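Local coordinates for AlgW protein (Pseudomonas aeruginosa, PDB 7CO3) that probably acts as an HtrA-type serine endopeptidase, joining a trypsin-like protease domain to a PDZ domain, at residues 65-70 with 116-121; 130-135 with 140-145. The protein carries 1 engineered substitution. All coordinates share one frame; numbering follows the deposited sequence.

How the contacts relate
Both contacts belong to the six-stranded antiparallel barrel of the trypsin-like protease domain. They lie about 8 Å apart, centre to centre. Contact 1 spans the barrel interior between strands 66-72 and 117-120, while contact 2 is the hairpin 130-134/140-149 in its wall. Strands 66-72 and 130-134 are neighbours, so the two contacts join directly. Probable hydrogen bonds run from A134 N to N68 O (2.8 Å) and from I132 N to Y70 O (2.9 Å). Inside, L69 CD2 packs on V133 CG2 at 3.5 Å. Contact 1 lies nearer the probable active site: the side chain of N121 touches A227, the engineered residue of the Gly-Asn-Ala-Gly-Gly segment.

Contact 1 (65-70 with 116-121); sequences AVANLY and GYLLTN
L69 and T120 meet tip to tip across the interior of the barrel. The methyl CD1 of L69 lies 3.5 Å from OG1 of T120 and 3.8 Å from its CB. CG2 of T120 is 3.9 Å from the same CD1, so one leucine methyl rests against the whole branched end of the threonine. OG1 of T120 stands opposite its own backbone N (chi1 179°). It also hydrogen-bonds to S108 O, which ties this buried hydroxyl to strand 104-113 while the leucine methyl packs against it. The second touch is looser: CB of A67 comes only within 4.4 Å of L118 CD2. No hydrogen bond crosses between 65-70 and 116-121, and the CA atoms of L69 and T120 are 8.9 Å apart. Strand 104-113 runs between them in the sheet; its A109 touches L69 and its I111 touches L118. V133 of strand 130-134 meets A67 as well. Toward N68 and Y70 the strand is more open; both are partly exposed, and N68 ND2 makes a weak hydrogen bond to Y70 OH (3.4 Å). The contact is part of the core of the N-terminal beta-barrel of a trypsin-like protease. Strand 117-120 leads into the short helix 122-125, which in this family probably carries the catalytic histidine.

Contact 2 (130-135 with 140-145); sequences QIIVAL and ETIAQL
Strands 130-134 and 140-142 run antiparallel, their axes 4.7 Å apart at closest approach and their directions 154° apart. V133 and T141 form the hydrogen-bonded pair. V133 N donates to T141 O at 2.8 Å with a nearly straight bond (171°), and T141 N returns one to V133 O at 3.0 Å. A143 N adds a third bond, to I131 O at 2.8 Å. Beyond it a water accepts from I131 N; its bond to A143 O is too short to be certain. I132 with I142 and A134 with E140 are the non-hydrogen-bonded pairs, where CA-H groups lean on the carbonyl oxygens.

The face with V133 is largely apolar. CG1 of V133 is anti to its backbone N (chi1 161°), which leaves CG2 beside that N, and from there CG2 reaches CB of A143 at 3.8 Å. I131 brings its CG2 to the same methyl at 4.2 Å. T141 shares this face, its CG2 near CB of V133. I131 also packs on L157 and A143 on I159, so this side closes onto the barrel core.

The other face carries I132, A134, E140 and I142 and is more open to solvent. E140 passes over A134, with its CG 4.0 Å from the alanine CB. Its chain stays extended beyond CG, and OE1 ends 3.9 Å from CG2 of I132, the two side chains crossing at a slant. I132 and I142 meet loosely through their CG1 atoms.

On its far edge strand 130-134 bonds to strand 66-72 through N68, Y70 and T72. Strand 140-149 in turn bonds to strand 154-158. The arrangement is a beta hairpin built into the N-terminal barrel of the trypsin-like, double-barrel protease fold.

Contact 1 (65-70 with 116-121)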
loop_
_atom_site.group_PDB
_atom_site.type_symbol
_atom_site.label_atom_id
_atom_site.label_comp_id
_atom_site.label_asym_id
_atom_site.label_seq_id
_atom_site.Cartn_x
_atom_site.Cartn_y
_atom_site.Cartn_z
ATOM N N ALA B 65 -19.006 -5.806 -14.787
ATOM C CA ALA B 65 -19.471 -7.050 -14.198
ATOM C C ALA B 65 -19.177 -7.164 -12.703
ATOM O O ALA B 65 -19.322 -8.255 -12.133
ATOM C CB ALA B 65 -18.850 -8.230 -14.932
ATOM N N VAL B 66 -18.753 -6.077 -12.054
ATOM C CA VAL B 66 -18.561 -6.058 -10.606
ATOM C C VAL B 66 -19.568 -5.086 -10.023
ATOM O O VAL B 66 -19.673 -3.954 -10.491
ATOM C CB VAL B 66 -17.111 -5.682 -10.236
ATOM C CG1 VAL B 66 -16.877 -5.763 -8.688
ATOM C CG2 VAL B 66 -16.153 -6.564 -11.022
ATOM N N ALA B 67 -20.313 -5.531 -9.014
ATOM C CA ALA B 67 -21.394 -4.744 -8.429
ATOM C C ALA B 67 -21.075 -4.427 -6.976
ATOM O O ALA B 67 -20.262 -5.109 -6.343
ATOM C CB ALA B 67 -22.740 -5.492 -8.499
ATOM N N ASN B 68 -21.759 -3.401 -6.449
ATOM C CA ASN B 68 -21.803 -3.134 -5.017
ATOM C C ASN B 68 -22.960 -3.879 -4.342
ATOM O O ASN B 68 -24.069 -3.973 -4.882
ATOM C CB ASN B 68 -21.929 -1.627 -4.765
ATOM C CG ASN B 68 -20.751 -0.837 -5.333
ATOM O OD1 ASN B 68 -19.686 -1.387 -5.564
ATOM N ND2 ASN B 68 -20.952 0.443 -5.571
ATOM N N LEU B 69 -22.706 -4.360 -3.132
ATOM C CA LEU B 69 -23.699 -5.021 -2.298
ATOM C C LEU B 69 -23.943 -4.162 -1.059
ATOM O O LEU B 69 -22.984 -3.727 -0.403
ATOM C CB LEU B 69 -23.241 -6.419 -1.853
ATOM C CG LEU B 69 -23.196 -7.619 -2.830
ATOM C CD1 LEU B 69 -23.021 -8.900 -2.056
ATOM C CD2 LEU B 69 -24.443 -7.731 -3.771
ATOM N N TYR B 70 -25.227 -3.938 -0.747
ATOM C CA TYR B 70 -25.698 -3.261 0.462
ATOM C C TYR B 70 -26.696 -4.181 1.134
ATOM O O TYR B 70 -27.748 -4.465 0.556
ATOM C CB TYR B 70 -26.360 -1.915 0.147
ATOM C CG TYR B 70 -25.514 -1.027 -0.709
ATOM C CD1 TYR B 70 -24.388 -0.394 -0.185
ATOM C CD2 TYR B 70 -25.809 -0.841 -2.046
ATOM C CE1 TYR B 70 -23.587 0.409 -0.968
ATOM C CE2 TYR B 70 -25.019 -0.044 -2.843
ATOM C CZ TYR B 70 -23.913 0.577 -2.305
ATOM O OH TYR B 70 -23.141 1.366 -3.099
ATOM N N GLY B 116 -28.003 -13.646 -14.513
ATOM C CA GLY B 116 -28.104 -12.920 -13.261
ATOM C C GLY B 116 -27.612 -13.625 -12.010
ATOM O O GLY B 116 -28.052 -13.269 -10.912
ATOM N N TYR B 117 -26.726 -14.610 -12.136
ATOM C CA TYR B 117 -26.091 -15.221 -10.977
ATOM C C TYR B 117 -24.822 -14.442 -10.586
ATOM O O TYR B 117 -24.049 -14.004 -11.446
ATOM C CB TYR B 117 -25.737 -16.685 -11.258
ATOM C CG TYR B 117 -26.967 -17.571 -11.388
ATOM C CD1 TYR B 117 -27.832 -17.744 -10.316
ATOM C CD2 TYR B 117 -27.267 -18.228 -12.584
ATOM C CE1 TYR B 117 -28.960 -18.553 -10.422
ATOM C CE2 TYR B 117 -28.400 -19.058 -12.691
ATOM C CZ TYR B 117 -29.236 -19.202 -11.612
ATOM O OH TYR B 117 -30.364 -19.992 -11.696
ATOM N N LEU B 118 -24.610 -14.294 -9.284
ATOM C CA LEU B 118 -23.518 -13.484 -8.763
ATOM C C LEU B 118 -22.845 -14.272 -7.680
ATOM O O LEU B 118 -23.517 -14.949 -6.899
ATOM C CB LEU B 118 -23.993 -12.121 -8.208
ATOM C CG LEU B 118 -24.451 -11.083 -9.242
ATOM C CD1 LEU B 118 -25.940 -11.136 -9.400
ATOM C CD2 LEU B 118 -24.044 -9.649 -8.890
ATOM N N LEU B 119 -21.516 -14.183 -7.650
ATOM C CA LEU B 119 -20.714 -14.683 -6.549
ATOM C C LEU B 119 -20.321 -13.537 -5.596
ATOM O O LEU B 119 -20.040 -12.412 -6.035
ATOM C CB LEU B 119 -19.460 -15.356 -7.107
ATOM C CG LEU B 119 -19.417 -16.885 -7.198
ATOM C CD1 LEU B 119 -18.197 -17.319 -7.956
ATOM C CD2 LEU B 119 -19.481 -17.556 -5.823
ATOM N N THR B 120 -20.299 -13.837 -4.299
ATOM C CA THR B 120 -19.797 -12.939 -3.256
ATOM C C THR B 120 -19.330 -13.811 -2.095
ATOM O O THR B 120 -19.384 -15.044 -2.179
ATOM C CB THR B 120 -20.869 -11.925 -2.823
ATOM O OG1 THR B 120 -20.339 -11.100 -1.785
ATOM C CG2 THR B 120 -22.149 -12.656 -2.272
ATOM N N ASN B 121 -18.864 -13.190 -0.996
ATOM C CA ASN B 121 -18.482 -13.968 0.184
ATOM C C ASN B 121 -19.672 -14.308 1.080
ATOM O O ASN B 121 -20.615 -13.531 1.210
ATOM C CB ASN B 121 -17.462 -13.241 1.076
ATOM C CG ASN B 121 -16.076 -13.121 0.456
ATOM O OD1 ASN B 121 -15.459 -12.063 0.525
ATOM N ND2 ASN B 121 -15.588 -14.194 -0.160
#

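Contact 2 (130-135 with 140-145)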
loop_
_atom_site.group_PDB
_atom_site.type_symbol
_atom_site.label_atom_id
_atom_site.label_comp_id
_atom_site.label_asym_id
_atom_site.label_seq_id
_atom_site.Cartn_x
_atom_site.Cartn_y
_atom_site.Cartn_z
ATOM N N GLN B 130 -32.220 -8.222 3.722
ATOM C CA GLN B 130 -32.356 -7.669 2.385
ATOM C C GLN B 130 -30.966 -7.471 1.783
ATOM O O GLN B 130 -30.011 -7.135 2.496
ATOM C CB GLN B 130 -33.124 -6.357 2.427
ATOM C CG GLN B 130 -33.473 -5.796 1.082
ATOM C CD GLN B 130 -34.099 -4.421 1.195
ATOM O OE1 GLN B 130 -33.436 -3.445 1.547
ATOM N NE2 GLN B 130 -35.389 -4.340 0.916
ATOM N N ILE B 131 -30.855 -7.696 0.474
ATOM C CA ILE B 131 -29.602 -7.555 -0.274
ATOM C C ILE B 131 -29.897 -6.758 -1.531
ATOM O O ILE B 131 -30.655 -7.217 -2.390
ATOM C CB ILE B 131 -28.977 -8.920 -0.634
ATOM C CG1 ILE B 131 -28.717 -9.737 0.613
ATOM C CG2 ILE B 131 -27.646 -8.762 -1.395
ATOM C CD1 ILE B 131 -28.481 -11.192 0.330
ATOM N N ILE B 132 -29.312 -5.567 -1.633
ATOM C CA ILE B 132 -29.380 -4.748 -2.834
ATOM C C ILE B 132 -28.083 -4.878 -3.629
ATOM O O ILE B 132 -26.977 -4.800 -3.070
ATOM C CB ILE B 132 -29.673 -3.277 -2.507
ATOM C CG1 ILE B 132 -31.050 -3.161 -1.838
ATOM C CG2 ILE B 132 -29.606 -2.435 -3.767
ATOM C CD1 ILE B 132 -31.031 -2.643 -0.429
ATOM N N VAL B 133 -28.239 -5.080 -4.932
ATOM C CA VAL B 133 -27.159 -5.130 -5.898
ATOM C C VAL B 133 -27.185 -3.812 -6.658
ATOM O O VAL B 133 -28.240 -3.399 -7.154
ATOM C CB VAL B 133 -27.341 -6.317 -6.856
ATOM C CG1 VAL B 133 -26.525 -6.128 -8.090
ATOM C CG2 VAL B 133 -27.041 -7.649 -6.168
ATOM N N ALA B 134 -26.042 -3.133 -6.734
ATOM C CA ALA B 134 -25.938 -1.882 -7.474
ATOM C C ALA B 134 -24.898 -2.043 -8.571
ATOM O O ALA B 134 -23.707 -2.257 -8.289
ATOM C CB ALA B 134 -25.601 -0.701 -6.555
ATOM N N LEU B 135 -25.344 -1.913 -9.820
ATOM C CA LEU B 135 -24.466 -2.144 -10.953
ATOM C C LEU B 135 -23.739 -0.868 -11.339
ATOM O O LEU B 135 -24.167 0.246 -11.013
ATOM C CB LEU B 135 -25.258 -2.683 -12.140
ATOM C CG LEU B 135 -25.950 -4.018 -11.868
ATOM C CD1 LEU B 135 -26.623 -4.476 -13.137
ATOM C CD2 LEU B 135 -24.973 -5.066 -11.357
ATOM N N GLU B 140 -30.191 -0.585 -9.952
ATOM C CA GLU B 140 -30.234 -1.251 -8.660
ATOM C C GLU B 140 -31.377 -2.261 -8.644
ATOM O O GLU B 140 -32.400 -2.079 -9.314
ATOM C CB GLU B 140 -30.404 -0.231 -7.528
ATOM C CG GLU B 140 -29.242 0.755 -7.461
ATOM C CD GLU B 140 -29.284 1.664 -6.248
ATOM O OE1 GLU B 140 -29.794 1.227 -5.197
ATOM O OE2 GLU B 140 -28.799 2.814 -6.342
ATOM N N THR B 141 -31.192 -3.331 -7.874
ATOM C CA THR B 141 -32.216 -4.361 -7.757
ATOM C C THR B 141 -31.982 -5.144 -6.480
ATOM O O THR B 141 -30.880 -5.161 -5.929
ATOM C CB THR B 141 -32.236 -5.320 -8.963
ATOM O OG1 THR B 141 -33.362 -6.197 -8.851
ATOM C CG2 THR B 141 -30.964 -6.189 -9.029
ATOM N N ILE B 142 -33.041 -5.771 -6.008
ATOM C CA ILE B 142 -32.942 -6.657 -4.859
ATOM C C ILE B 142 -32.497 -8.019 -5.358
ATOM O O ILE B 142 -32.878 -8.444 -6.453
ATOM C CB ILE B 142 -34.278 -6.734 -4.097
ATOM C CG1 ILE B 142 -34.515 -5.474 -3.266
ATOM C CG2 ILE B 142 -34.282 -7.905 -3.134
ATOM C CD1 ILE B 142 -34.870 -4.208 -4.048
ATOM N N ALA B 143 -31.654 -8.686 -4.586
ATOM C CA ALA B 143 -31.151 -9.996 -4.955
ATOM C C ALA B 143 -31.766 -11.042 -4.044
ATOM O O ALA B 143 -32.162 -10.743 -2.918
ATOM C CB ALA B 143 -29.620 -10.058 -4.849
ATOM N N GLN B 144 -31.832 -12.276 -4.546
ATOM C CA GLN B 144 -32.205 -13.443 -3.765
ATOM C C GLN B 144 -30.966 -14.278 -3.474
ATOM O O GLN B 144 -30.031 -14.331 -4.279
ATOM C CB GLN B 144 -33.231 -14.324 -4.493
ATOM C CG GLN B 144 -34.678 -13.775 -4.570
ATOM C CD GLN B 144 -35.061 -12.789 -3.461
ATOM O OE1 GLN B 144 -35.214 -13.159 -2.294
ATOM N NE2 GLN B 144 -35.244 -11.524 -3.839
ATOM N N LEU B 145 -30.974 -14.953 -2.332
ATOM C CA LEU B 145 -29.888 -15.845 -1.967
ATOM C C LEU B 145 -30.160 -17.236 -2.534
ATOM O O LEU B 145 -31.102 -17.912 -2.098
ATOM C CB LEU B 145 -29.722 -15.920 -0.450
ATOM C CG LEU B 145 -28.467 -16.651 0.043
ATOM C CD1 LEU B 145 -27.160 -15.986 -0.459
ATOM C CD2 LEU B 145 -28.462 -16.723 1.552
HETATM O O HOH W 1 -32.554 -9.702 -0.690
#